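Local coordinates for KaiC-like domain-containing protein (PDB 3BS4), which is of unknown function but carries a KaiC-like domain and is probably related to the RecA-type ATPases, at residues T211-L225 with V237-K249. Residues are numbered along the deposited sequence; the frame is centred on the assembly and turned at random.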
ATOM      1  N   THR A 211      10.954  -4.409  -7.833  1.00 15.30           N
ATOM      2  CA  THR A 211      12.125  -3.539  -8.013  1.00 16.31           C
ATOM      3  C   THR A 211      13.367  -4.223  -7.468  1.00 16.86           C
ATOM      4  O   THR A 211      13.310  -4.999  -6.508  1.00 16.37           O
ATOM      5  CB  THR A 211      11.957  -2.163  -7.348  1.00 16.82           C
ATOM      6  OG1 THR A 211      11.927  -2.299  -5.915  1.00 16.06           O
ATOM      7  CG2 THR A 211      10.680  -1.483  -7.832  1.00 16.42           C
ATOM      8  N   ARG A 212      14.496  -3.946  -8.105  1.00 17.25           N
ATOM      9  CA  ARG A 212      15.753  -4.563  -7.688  1.00 18.75           C
ATOM     10  C   ARG A 212      16.920  -3.740  -8.186  1.00 19.63           C
ATOM     11  O   ARG A 212      16.772  -2.960  -9.121  1.00 19.86           O
ATOM     12  CB  ARG A 212      15.856  -5.980  -8.228  1.00 20.01           C
ATOM     13  CG  ARG A 212      15.882  -6.051  -9.746  1.00 21.52           C
ATOM     14  CD  ARG A 212      16.176  -7.459 -10.201  1.00 27.59           C
ATOM     15  NE  ARG A 212      16.392  -7.533 -11.646  1.00 30.75           N
ATOM     16  CZ  ARG A 212      16.320  -8.664 -12.344  1.00 32.97           C
ATOM     17  NH1 ARG A 212      16.032  -9.810 -11.741  1.00 34.58           N
ATOM     18  NH2 ARG A 212      16.533  -8.645 -13.654  1.00 34.93           N
ATOM     19  N   SER A 213      18.070  -3.938  -7.549  1.00 20.23           N
ATOM     20  CA  SER A 213      19.296  -3.212  -7.862  1.00 21.09           C
ATOM     21  C   SER A 213      20.314  -4.150  -8.497  1.00 22.21           C
ATOM     22  O   SER A 213      20.328  -5.350  -8.219  1.00 22.31           O
ATOM     23  CB  SER A 213      19.914  -2.658  -6.568  1.00 21.30           C
ATOM     24  OG  SER A 213      19.001  -1.829  -5.860  1.00 24.07           O
ATOM     25  N   SER A 214      21.165  -3.581  -9.343  1.00 23.21           N
ATOM     26  CA  SER A 214      22.289  -4.292  -9.925  1.00 25.78           C
ATOM     27  C   SER A 214      23.507  -3.408  -9.658  1.00 26.59           C
ATOM     28  O   SER A 214      23.482  -2.204  -9.917  1.00 25.70           O
ATOM     29  CB  SER A 214      22.048  -4.487 -11.433  1.00 25.85           C
ATOM     30  OG  SER A 214      23.204  -4.951 -12.115  1.00 32.89           O
ATOM     31  N   LEU A 215      24.562  -4.010  -9.122  1.00 28.54           N
ATOM     32  CA  LEU A 215      25.805  -3.313  -8.899  1.00 30.49           C
ATOM     33  C   LEU A 215      26.603  -3.324 -10.190  1.00 30.84           C
ATOM     34  O   LEU A 215      26.972  -4.391 -10.706  1.00 32.57           O
ATOM     35  CB  LEU A 215      26.619  -3.999  -7.807  1.00 31.56           C
ATOM     36  CG  LEU A 215      28.026  -3.422  -7.723  1.00 32.99           C
ATOM     37  CD1 LEU A 215      27.946  -2.039  -7.089  1.00 35.32           C
ATOM     38  CD2 LEU A 215      28.956  -4.350  -6.956  1.00 34.64           C
ATOM     39  N   GLY A 216      26.848  -2.142 -10.726  1.00 30.30           N
ATOM     40  CA  GLY A 216      27.673  -2.013 -11.906  1.00 29.32           C
ATOM     41  C   GLY A 216      29.033  -1.470 -11.528  1.00 28.60           C
ATOM     42  O   GLY A 216      29.226  -0.901 -10.455  1.00 26.56           O
ATOM     43  N   GLU A 217      29.985  -1.653 -12.428  1.00 28.62           N
ATOM     44  CA  GLU A 217      31.290  -1.060 -12.259  1.00 29.06           C
ATOM     45  C   GLU A 217      31.191   0.459 -12.046  1.00 29.14           C
ATOM     46  O   GLU A 217      31.923   1.040 -11.232  1.00 28.62           O
ATOM     47  CB  GLU A 217      32.124  -1.392 -13.485  1.00 29.42           C
ATOM     48  CG  GLU A 217      33.599  -1.178 -13.315  1.00 29.71           C
ATOM     49  CD  GLU A 217      34.385  -1.666 -14.517  1.00 27.76           C
ATOM     50  OE1 GLU A 217      34.117  -2.789 -14.998  1.00 32.05           O
ATOM     51  OE2 GLU A 217      35.262  -0.925 -14.983  1.00 26.91           O
ATOM     52  N   ASN A 218      30.256   1.097 -12.757  1.00 29.70           N
ATOM     53  CA  ASN A 218      30.114   2.552 -12.724  1.00 29.97           C
ATOM     54  C   ASN A 218      28.977   3.085 -11.840  1.00 29.32           C
ATOM     55  O   ASN A 218      28.666   4.279 -11.860  1.00 30.28           O
ATOM     56  CB  ASN A 218      29.984   3.111 -14.155  1.00 30.99           C
ATOM     57  CG  ASN A 218      31.176   2.754 -15.038  1.00 34.18           C
ATOM     58  OD1 ASN A 218      32.335   2.885 -14.629  1.00 37.26           O
ATOM     59  ND2 ASN A 218      30.894   2.305 -16.261  1.00 38.66           N
ATOM     60  N   GLY A 219      28.380   2.219 -11.030  1.00 27.98           N
ATOM     61  CA  GLY A 219      27.311   2.674 -10.141  1.00 26.29           C
ATOM     62  C   GLY A 219      26.141   1.706 -10.098  1.00 24.94           C
ATOM     63  O   GLY A 219      26.136   0.703 -10.789  1.00 25.06           O
ATOM     64  N   ILE A 220      25.163   2.016  -9.258  1.00 24.03           N
ATOM     65  CA  ILE A 220      23.980   1.174  -9.094  1.00 23.37           C
ATOM     66  C   ILE A 220      23.025   1.397 -10.269  1.00 22.60           C
ATOM     67  O   ILE A 220      22.848   2.537 -10.725  1.00 24.51           O
ATOM     68  CB  ILE A 220      23.281   1.502  -7.730  1.00 22.99           C
ATOM     69  CG1 ILE A 220      22.046   0.629  -7.497  1.00 22.70           C
ATOM     70  CG2 ILE A 220      22.901   2.998  -7.640  1.00 25.49           C
ATOM     71  CD1 ILE A 220      21.481   0.770  -6.079  1.00 24.56           C
ATOM     72  N   LYS A 221      22.463   0.301 -10.781  1.00 21.07           N
ATOM     73  CA  LYS A 221      21.391   0.331 -11.773  1.00 20.72           C
ATOM     74  C   LYS A 221      20.140  -0.180 -11.058  1.00 20.16           C
ATOM     75  O   LYS A 221      20.171  -1.244 -10.428  1.00 20.57           O
ATOM     76  CB  LYS A 221      21.723  -0.573 -12.962  1.00 20.89           C
ATOM     77  CG  LYS A 221      20.656  -0.585 -14.044  1.00 22.83           C
ATOM     78  CD  LYS A 221      21.015  -1.557 -15.149  1.00 25.87           C
ATOM     79  CE  LYS A 221      19.977  -1.521 -16.262  1.00 30.04           C
ATOM     80  NZ  LYS A 221      20.451  -2.312 -17.455  1.00 34.14           N
ATOM     81  N   ARG A 222      19.063   0.594 -11.130  1.00 19.12           N
ATOM     82  CA  ARG A 222      17.802   0.201 -10.498  1.00 18.82           C
ATOM     83  C   ARG A 222      16.809  -0.190 -11.583  1.00 19.14           C
ATOM     84  O   ARG A 222      16.676   0.515 -12.581  1.00 18.59           O
ATOM     85  CB  ARG A 222      17.271   1.329  -9.622  1.00 18.70           C
ATOM     86  CG  ARG A 222      18.132   1.623  -8.389  1.00 18.71           C
ATOM     87  CD  ARG A 222      17.572   2.787  -7.590  1.00 18.26           C
ATOM     88  NE  ARG A 222      18.270   2.914  -6.315  1.00 19.51           N
ATOM     89  CZ  ARG A 222      19.237   3.786  -6.067  1.00 23.70           C
ATOM     90  NH1 ARG A 222      19.622   4.655  -7.005  1.00 28.34           N
ATOM     91  NH2 ARG A 222      19.804   3.806  -4.867  1.00 24.91           N
ATOM     92  N   GLU A 223      16.143  -1.333 -11.383  1.00 19.15           N
ATOM     93  CA  GLU A 223      15.204  -1.861 -12.367  1.00 19.75           C
ATOM     94  C   GLU A 223      13.836  -2.159 -11.783  1.00 19.23           C
ATOM     95  O   GLU A 223      13.728  -2.644 -10.655  1.00 18.74           O
ATOM     96  CB  GLU A 223      15.750  -3.154 -12.955  1.00 21.46           C
ATOM     97  CG  GLU A 223      16.960  -2.932 -13.813  1.00 26.62           C
ATOM     98  CD  GLU A 223      17.413  -4.199 -14.474  1.00 32.11           C
ATOM     99  OE1 GLU A 223      17.979  -5.068 -13.769  1.00 34.50           O
ATOM    100  OE2 GLU A 223      17.193  -4.322 -15.699  1.00 35.43           O
ATOM    101  N   LEU A 224      12.804  -1.887 -12.575  1.00 18.28           N
ATOM    102  CA  LEU A 224      11.437  -2.280 -12.221  1.00 18.33           C
ATOM    103  C   LEU A 224      10.950  -3.293 -13.236  1.00 19.03           C
ATOM    104  O   LEU A 224      10.976  -3.024 -14.443  1.00 18.85           O
ATOM    105  CB  LEU A 224      10.524  -1.061 -12.186  1.00 18.44           C
ATOM    106  CG  LEU A 224       9.072  -1.269 -11.726  1.00 19.02           C
ATOM    107  CD1 LEU A 224       8.537   0.025 -11.120  1.00 21.02           C
ATOM    108  CD2 LEU A 224       8.185  -1.745 -12.874  1.00 20.30           C
ATOM    109  N   LEU A 225      10.527  -4.456 -12.751  1.00 18.56           N
ATOM    110  CA  LEU A 225      10.073  -5.543 -13.615  1.00 19.97           C
ATOM    111  C   LEU A 225       8.569  -5.720 -13.492  1.00 19.70           C
ATOM    112  O   LEU A 225       8.053  -5.812 -12.384  1.00 19.01           O
ATOM    113  CB  LEU A 225      10.756  -6.845 -13.207  1.00 19.73           C
ATOM    114  CG  LEU A 225      12.202  -7.140 -13.619  1.00 23.59           C
ATOM    115  CD1 LEU A 225      13.177  -6.073 -13.173  1.00 26.79           C
ATOM    116  CD2 LEU A 225      12.606  -8.496 -13.039  1.00 23.38           C
ATOM    117  N   VAL A 237       8.084  -6.770 -19.550  1.00 26.44           N
ATOM    118  CA  VAL A 237       8.360  -5.332 -19.578  1.00 25.59           C
ATOM    119  C   VAL A 237       9.275  -4.978 -18.405  1.00 25.32           C
ATOM    120  O   VAL A 237       8.989  -5.338 -17.258  1.00 24.64           O
ATOM    121  CB  VAL A 237       7.062  -4.489 -19.535  1.00 26.09           C
ATOM    122  CG1 VAL A 237       7.367  -3.000 -19.630  1.00 26.35           C
ATOM    123  CG2 VAL A 237       6.117  -4.889 -20.683  1.00 27.29           C
ATOM    124  N   ARG A 238      10.383  -4.307 -18.710  1.00 24.33           N
ATOM    125  CA  ARG A 238      11.375  -3.933 -17.705  1.00 23.75           C
ATOM    126  C   ARG A 238      11.755  -2.485 -17.914  1.00 22.95           C
ATOM    127  O   ARG A 238      11.903  -2.025 -19.057  1.00 22.40           O
ATOM    128  CB  ARG A 238      12.639  -4.800 -17.800  1.00 25.00           C
ATOM    129  CG  ARG A 238      12.406  -6.293 -17.716  1.00 29.36           C
ATOM    130  CD  ARG A 238      13.629  -7.040 -18.223  1.00 35.80           C
ATOM    131  NE  ARG A 238      14.829  -6.650 -17.491  1.00 40.86           N
ATOM    132  CZ  ARG A 238      15.498  -7.449 -16.664  1.00 43.47           C
ATOM    133  NH1 ARG A 238      15.098  -8.703 -16.466  1.00 43.47           N
ATOM    134  NH2 ARG A 238      16.578  -6.992 -16.041  1.00 45.74           N
ATOM    135  N   PHE A 239      11.948  -1.773 -16.809  1.00 20.81           N
ATOM    136  CA  PHE A 239      12.365  -0.384 -16.856  1.00 20.75           C
ATOM    137  C   PHE A 239      13.617  -0.187 -16.029  1.00 20.55           C
ATOM    138  O   PHE A 239      13.771  -0.809 -14.968  1.00 21.01           O
ATOM    139  CB  PHE A 239      11.302   0.514 -16.236  1.00 20.29           C
ATOM    140  CG  PHE A 239       9.972   0.444 -16.901  1.00 21.05           C
ATOM    141  CD1 PHE A 239       9.627   1.367 -17.891  1.00 20.89           C
ATOM    142  CD2 PHE A 239       9.034  -0.518 -16.514  1.00 21.71           C
ATOM    143  CE1 PHE A 239       8.373   1.309 -18.494  1.00 23.14           C
ATOM    144  CE2 PHE A 239       7.780  -0.584 -17.116  1.00 23.00           C
ATOM    145  CZ  PHE A 239       7.453   0.325 -18.112  1.00 22.67           C
ATOM    146  N   GLU A 240      14.511   0.677 -16.507  1.00 20.05           N
ATOM    147  CA  GLU A 240      15.547   1.221 -15.628  1.00 20.04           C
ATOM    148  C   GLU A 240      14.979   2.489 -15.032  1.00 19.96           C
ATOM    149  O   GLU A 240      14.237   3.200 -15.705  1.00 19.83           O
ATOM    150  CB  GLU A 240      16.849   1.555 -16.373  1.00 19.61           C
ATOM    151  CG  GLU A 240      17.947   2.040 -15.380  1.00 21.67           C
ATOM    152  CD  GLU A 240      19.318   2.306 -15.995  1.00 22.94           C
ATOM    153  OE1 GLU A 240      19.534   1.975 -17.181  1.00 26.57           O
ATOM    154  OE2 GLU A 240      20.182   2.841 -15.256  1.00 27.65           O
ATOM    155  N   TYR A 241      15.309   2.791 -13.776  1.00 18.66           N
ATOM    156  CA  TYR A 241      14.871   4.073 -13.214  1.00 18.11           C
ATOM    157  C   TYR A 241      15.928   4.758 -12.361  1.00 18.58           C
ATOM    158  O   TYR A 241      16.897   4.133 -11.909  1.00 18.19           O
ATOM    159  CB  TYR A 241      13.538   3.942 -12.446  1.00 17.87           C
ATOM    160  CG  TYR A 241      13.586   3.049 -11.216  1.00 17.33           C
ATOM    161  CD1 TYR A 241      13.868   3.583  -9.964  1.00 16.41           C
ATOM    162  CD2 TYR A 241      13.310   1.690 -11.315  1.00 18.11           C
ATOM    163  CE1 TYR A 241      13.924   2.770  -8.822  1.00 15.64           C
ATOM    164  CE2 TYR A 241      13.329   0.874 -10.193  1.00 16.97           C
ATOM    165  CZ  TYR A 241      13.645   1.422  -8.959  1.00 16.50           C
ATOM    166  OH  TYR A 241      13.659   0.600  -7.847  1.00 16.70           O
ATOM    167  N   GLU A 242      15.751   6.061 -12.204  1.00 19.49           N
ATOM    168  CA  GLU A 242      16.494   6.848 -11.228  1.00 21.33           C
ATOM    169  C   GLU A 242      15.548   7.874 -10.641  1.00 21.69           C
ATOM    170  O   GLU A 242      14.374   7.886 -10.983  1.00 22.25           O
ATOM    171  CB  GLU A 242      17.699   7.527 -11.866  1.00 22.66           C
ATOM    172  CG  GLU A 242      17.375   8.397 -13.034  1.00 25.55           C
ATOM    173  CD  GLU A 242      18.618   8.751 -13.852  1.00 29.79           C
ATOM    174  OE1 GLU A 242      19.753   8.370 -13.478  1.00 32.32           O
ATOM    175  OE2 GLU A 242      18.433   9.427 -14.871  1.00 32.55           O
ATOM    176  N   PHE A 243      16.057   8.718  -9.753  1.00 22.73           N
ATOM    177  CA  PHE A 243      15.204   9.710  -9.103  1.00 24.29           C
ATOM    178  C   PHE A 243      15.698  11.103  -9.409  1.00 25.44           C
ATOM    179  O   PHE A 243      16.892  11.362  -9.343  1.00 25.99           O
ATOM    180  CB  PHE A 243      15.191   9.480  -7.599  1.00 24.01           C
ATOM    181  CG  PHE A 243      14.603   8.146  -7.207  1.00 23.26           C
ATOM    182  CD1 PHE A 243      13.237   8.024  -6.952  1.00 23.55           C
ATOM    183  CD2 PHE A 243      15.400   7.015  -7.116  1.00 22.28           C
ATOM    184  CE1 PHE A 243      12.674   6.784  -6.594  1.00 21.88           C
ATOM    185  CE2 PHE A 243      14.850   5.773  -6.764  1.00 22.12           C
ATOM    186  CZ  PHE A 243      13.484   5.661  -6.501  1.00 21.69           C
ATOM    187  N   LYS A 244      14.775  11.987  -9.753  1.00 26.69           N
ATOM    188  CA  LYS A 244      15.084  13.411  -9.809  1.00 28.25           C
ATOM    189  C   LYS A 244      14.397  14.037  -8.605  1.00 28.20           C
ATOM    190  O   LYS A 244      13.187  14.248  -8.613  1.00 27.82           O
ATOM    191  CB  LYS A 244      14.547  13.994 -11.105  1.00 28.69           C
ATOM    192  CG  LYS A 244      14.892  15.467 -11.300  1.00 31.61           C
ATOM    193  CD  LYS A 244      14.256  16.013 -12.559  1.00 35.96           C
ATOM    194  CE  LYS A 244      14.631  17.487 -12.729  1.00 39.01           C
ATOM    195  NZ  LYS A 244      14.610  17.874 -14.175  1.00 41.65           N
ATOM    196  N   GLY A 245      15.165  14.300  -7.556  1.00 28.60           N
ATOM    197  CA  GLY A 245      14.563  14.654  -6.270  1.00 29.30           C
ATOM    198  C   GLY A 245      13.781  13.430  -5.831  1.00 29.52           C
ATOM    199  O   GLY A 245      14.341  12.346  -5.715  1.00 29.95           O
ATOM    200  N   ASN A 246      12.480  13.594  -5.623  1.00 29.41           N
ATOM    201  CA  ASN A 246      11.640  12.464  -5.232  1.00 29.88           C
ATOM    202  C   ASN A 246      10.919  11.785  -6.386  1.00 29.06           C
ATOM    203  O   ASN A 246      10.253  10.759  -6.189  1.00 29.14           O
ATOM    204  CB  ASN A 246      10.642  12.913  -4.173  1.00 30.68           C
ATOM    205  CG  ASN A 246      11.307  13.214  -2.849  1.00 32.82           C
ATOM    206  OD1 ASN A 246      12.240  12.517  -2.419  1.00 36.06           O
ATOM    207  ND2 ASN A 246      10.831  14.257  -2.185  1.00 36.54           N
ATOM    208  N   GLU A 247      11.057  12.342  -7.585  1.00 28.47           N
ATOM    209  CA  GLU A 247      10.306  11.863  -8.742  1.00 27.93           C
ATOM    210  C   GLU A 247      11.032  10.719  -9.426  1.00 26.36           C
ATOM    211  O   GLU A 247      12.171  10.898  -9.872  1.00 25.96           O
ATOM    212  CB  GLU A 247      10.083  12.982  -9.765  1.00 27.52           C
ATOM    213  CG  GLU A 247       9.124  12.599 -10.890  1.00 29.88           C
ATOM    214  CD  GLU A 247       9.061  13.653 -11.979  1.00 31.22           C
ATOM    215  OE1 GLU A 247       9.838  14.634 -11.900  1.00 35.97           O
ATOM    216  OE2 GLU A 247       8.231  13.499 -12.908  1.00 36.55           O
ATOM    217  N   PRO A 248      10.372   9.547  -9.534  1.00 24.97           N
ATOM    218  CA  PRO A 248      11.013   8.448 -10.237  1.00 24.33           C
ATOM    219  C   PRO A 248      10.956   8.706 -11.728  1.00 24.38           C
ATOM    220  O   PRO A 248       9.916   9.115 -12.263  1.00 25.20           O
ATOM    221  CB  PRO A 248      10.139   7.224  -9.906  1.00 24.34           C
ATOM    222  CG  PRO A 248       9.044   7.709  -9.016  1.00 24.03           C
ATOM    223  CD  PRO A 248       9.014   9.196  -9.070  1.00 24.56           C
ATOM    224  N   LYS A 249      12.079   8.467 -12.392  1.00 23.49           N
ATOM    225  CA  LYS A 249      12.190   8.662 -13.819  1.00 24.13           C
ATOM    226  C   LYS A 249      12.498   7.307 -14.455  1.00 23.17           C
ATOM    227  O   LYS A 249      13.552   6.731 -14.199  1.00 23.03           O
ATOM    228  CB  LYS A 249      13.306   9.666 -14.094  1.00 24.06           C
ATOM    229  CG  LYS A 249      13.066  11.065 -13.512  1.00 27.52           C
ATOM    230  CD  LYS A 249      11.759  11.655 -14.050  1.00 32.03           C
ATOM    231  CE  LYS A 249      11.860  13.151 -14.264  1.00 35.91           C
ATOM    232  NZ  LYS A 249      12.819  13.446 -15.368  1.00 39.53           N
TER
HETATM  233  O   HOH W   1      19.348   3.101 -12.607  1.00 21.67           O
HETATM  234  O   HOH W   2      18.874   4.864  -9.897  1.00 33.28           O
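Leu224 and Phe239 pair across two antiparallel strands, 219-225 and 238-244, in the meander of antiparallel hairpins that extends the parallel part of the KaiC-like domain's sheet. Their bonds, Leu224 N to Phe239 O and Phe239 N to Leu224 O, are both 2.8 Å, and their side chains run side by side, CD2 to CD2 at 3.9 Å. Next along this face, Tyr241 takes Arg222 CB over its ring, 3.8 Å from the centroid and 16° off the normal. With CG between the backbone N and carbonyl carbon (chi1 64°), the Tyr241 ring lies across the neighbouring strand, its OH 3.3 Å from Thr211 CB and hydrogen-bonded to Ser32 O.

On the other face, Arg238 NH2 gives Glu223 OE2 a 2.8 Å salt bridge, arriving from above the carboxylate plane. A bend at chi3 (56°) turns the guanidinium back over Leu225 CG. Arg212 NH2 lies only 2.9 Å from Arg238 NH2, two donors gathered beside one carboxylate, which probably offsets their like charges. A leucine in place of Arg238 would probably take away this close salt bridge and leave the long ion pair to Arg212 to balance Glu223 beside the like-charged Glu253. Where the strands diverge beyond Arg222, one water accepts from Arg222 N and donates to Tyr241 O and, at 2.8 Å, to OE2 of Glu240, whose OE1 is salt-bridged to Arg251 NH2.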